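Side-chain contact in PpBBE-like 1 D396N (PDB 6EO5), which oxidises cellobiose, using a bi-covalently attached flavin, as the berberine bridge enzyme homolog of the moss Physcomitrella patens: residues P280-K283 with T284-S288. Sequence-based numbering, arbitrary orientation.
Sequences PLVK and TFLAS
Val282 and Leu286 meet through one methyl each: a first torsion of -61° sets Val282 CG2 between its own backbone N and carbonyl carbon, while Leu286 turns CG anti to its carbonyl carbon (chi1 -59°) and extends CD1 alongside, 3.8 Å from that CG2. The two side chains run in the same direction, one turn apart on helix 279-288, and both pack on Tyr227 of strand 222-230. Phe285 carries its ring away from the preceding turn to Tyr227, Trp229, Leu267 and Phe242, so this flank of the helix is fastened to the seven-stranded antiparallel sheet and to helix 235-246. Along the backbone of the same turn, Leu286 N donates a nearly straight bond to Val282 O (3.2 Å, 174°). Lys283 O receives Ala287 N at 2.9 Å on a more bent path. One turn earlier the direct bond is missing: a water accepts from Thr284 N at 2.8 Å and donates to Pro280 O at 3.2 Å. This inserted water bridges the kink, where Phe285 N also forgoes the usual i-4 bond and Leu281 O instead accepts from Trp245 NE1. The helix is amphipathic, with Val282 and Phe285 buried against the sheet and Lys283, Thr284 and Ala287 on the exposed side, and hydration takes over one backbone link at its bend.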
ATOM      1  N   PRO A 280      15.032 -10.499  24.758  1.00 61.87           N
ATOM      2  CA  PRO A 280      14.668 -11.914  24.573  0.61 56.37           C
ATOM      3  C   PRO A 280      14.021 -12.188  23.238  1.00 60.04           C
ATOM      4  O   PRO A 280      14.125 -13.309  22.731  1.00 63.42           O
ATOM      5  CB  PRO A 280      13.683 -12.185  25.714  0.61 53.71           C
ATOM      6  CG  PRO A 280      13.948 -11.154  26.689  1.00 56.21           C
ATOM      7  CD  PRO A 280      14.440  -9.945  25.985  1.00 57.46           C
ATOM      8  N   LEU A 281      13.364 -11.192  22.640  1.00 58.89           N
ATOM      9  CA  LEU A 281      12.602 -11.397  21.414  1.00 56.14           C
ATOM     10  C   LEU A 281      13.426 -11.230  20.138  1.00 57.50           C
ATOM     11  O   LEU A 281      12.991 -11.680  19.075  1.00 60.82           O
ATOM     12  CB  LEU A 281      11.411 -10.439  21.377  1.00 54.40           C
ATOM     13  CG  LEU A 281      10.487 -10.528  22.588  1.00 56.69           C
ATOM     14  CD1 LEU A 281       9.451  -9.424  22.556  1.00 52.47           C
ATOM     15  CD2 LEU A 281       9.823 -11.896  22.659  1.00 54.39           C
ATOM     16  N   VAL A 282      14.589 -10.594  20.199  1.00 56.41           N
ATOM     17  CA  VAL A 282      15.452 -10.477  19.036  1.00 53.23           C
ATOM     18  C   VAL A 282      16.748 -11.236  19.234  1.00 56.01           C
ATOM     19  O   VAL A 282      17.650 -11.149  18.399  1.00 60.00           O
ATOM     20  CB  VAL A 282      15.727  -9.006  18.680  1.00 55.45           C
ATOM     21  CG1 VAL A 282      14.431  -8.285  18.345  1.00 53.00           C
ATOM     22  CG2 VAL A 282      16.452  -8.301  19.815  1.00 54.81           C
ATOM     23  N   LYS A 283      16.853 -12.005  20.313  1.00 57.18           N
ATOM     24  CA  LYS A 283      18.105 -12.689  20.629  1.00 58.05           C
ATOM     25  C   LYS A 283      18.472 -13.724  19.569  1.00 56.56           C
ATOM     26  O   LYS A 283      19.640 -13.823  19.174  1.00 58.21           O
ATOM     27  CB  LYS A 283      17.988 -13.332  22.009  1.00 63.10           C
ATOM     28  CG  LYS A 283      19.041 -14.351  22.373  1.00 65.26           C
ATOM     29  CD  LYS A 283      18.578 -15.068  23.641  1.00 69.77           C
ATOM     30  CE  LYS A 283      17.090 -15.448  23.507  1.00 71.23           C
ATOM     31  NZ  LYS A 283      16.397 -15.618  24.818  1.00 75.84           N
ATOM     32  N   THR A 284      17.497 -14.506  19.093  1.00 52.70           N
ATOM     33  CA  THR A 284      17.837 -15.577  18.157  1.00 54.17           C
ATOM     34  C   THR A 284      18.221 -15.031  16.782  1.00 57.99           C
ATOM     35  O   THR A 284      19.034 -15.650  16.080  1.00 59.00           O
ATOM     36  CB  THR A 284      16.684 -16.580  18.040  1.00 55.91           C
ATOM     37  OG1 THR A 284      15.535 -15.953  17.452  1.00 62.51           O
ATOM     38  CG2 THR A 284      16.298 -17.094  19.408  1.00 50.65           C
ATOM     39  N   PHE A 285      17.669 -13.880  16.381  1.00 54.10           N
ATOM     40  CA  PHE A 285      18.112 -13.261  15.138  1.00 54.89           C
ATOM     41  C   PHE A 285      19.565 -12.801  15.240  1.00 57.68           C
ATOM     42  O   PHE A 285      20.391 -13.120  14.375  1.00 55.04           O
ATOM     43  CB  PHE A 285      17.209 -12.080  14.761  1.00 56.37           C
ATOM     44  CG  PHE A 285      17.768 -11.243  13.635  1.00 55.25           C
ATOM     45  CD1 PHE A 285      17.764 -11.724  12.327  1.00 53.43           C
ATOM     46  CD2 PHE A 285      18.337  -9.997  13.888  1.00 52.65           C
ATOM     47  CE1 PHE A 285      18.307 -10.976  11.279  1.00 52.73           C
ATOM     48  CE2 PHE A 285      18.871  -9.241  12.856  1.00 55.83           C
ATOM     49  CZ  PHE A 285      18.851  -9.742  11.536  1.00 53.98           C
ATOM     50  N   LEU A 286      19.892 -12.035  16.288  1.00 58.22           N
ATOM     51  CA  LEU A 286      21.247 -11.514  16.436  1.00 58.35           C
ATOM     52  C   LEU A 286      22.259 -12.632  16.614  1.00 55.95           C
ATOM     53  O   LEU A 286      23.402 -12.519  16.157  1.00 58.32           O
ATOM     54  CB  LEU A 286      21.313 -10.549  17.621  1.00 57.94           C
ATOM     55  CG  LEU A 286      20.371  -9.354  17.517  1.00 54.21           C
ATOM     56  CD1 LEU A 286      20.100  -8.769  18.897  1.00 57.51           C
ATOM     57  CD2 LEU A 286      20.965  -8.320  16.588  1.00 51.49           C
ATOM     58  N   ALA A 287      21.858 -13.723  17.260  1.00 54.51           N
ATOM     59  CA  ALA A 287      22.788 -14.823  17.477  1.00 58.46           C
ATOM     60  C   ALA A 287      23.209 -15.474  16.160  1.00 57.11           C
ATOM     61  O   ALA A 287      24.359 -15.899  16.018  1.00 58.91           O
ATOM     62  CB  ALA A 287      22.168 -15.846  18.426  1.00 52.19           C
ATOM     63  N   SER A 288      22.313 -15.552  15.177  1.00 55.15           N
ATOM     64  CA  SER A 288      22.679 -16.210  13.927  1.00 54.46           C
ATOM     65  C   SER A 288      23.042 -15.256  12.801  1.00 59.14           C
ATOM     66  O   SER A 288      23.627 -15.701  11.803  1.00 61.63           O
ATOM     67  CB  SER A 288      21.554 -17.126  13.458  1.00 57.35           C
ATOM     68  OG  SER A 288      21.547 -18.305  14.235  1.00 64.18           O
TER
HETATM   69  O   HOH W   1      14.762 -14.338  19.818  1.00 60.06           O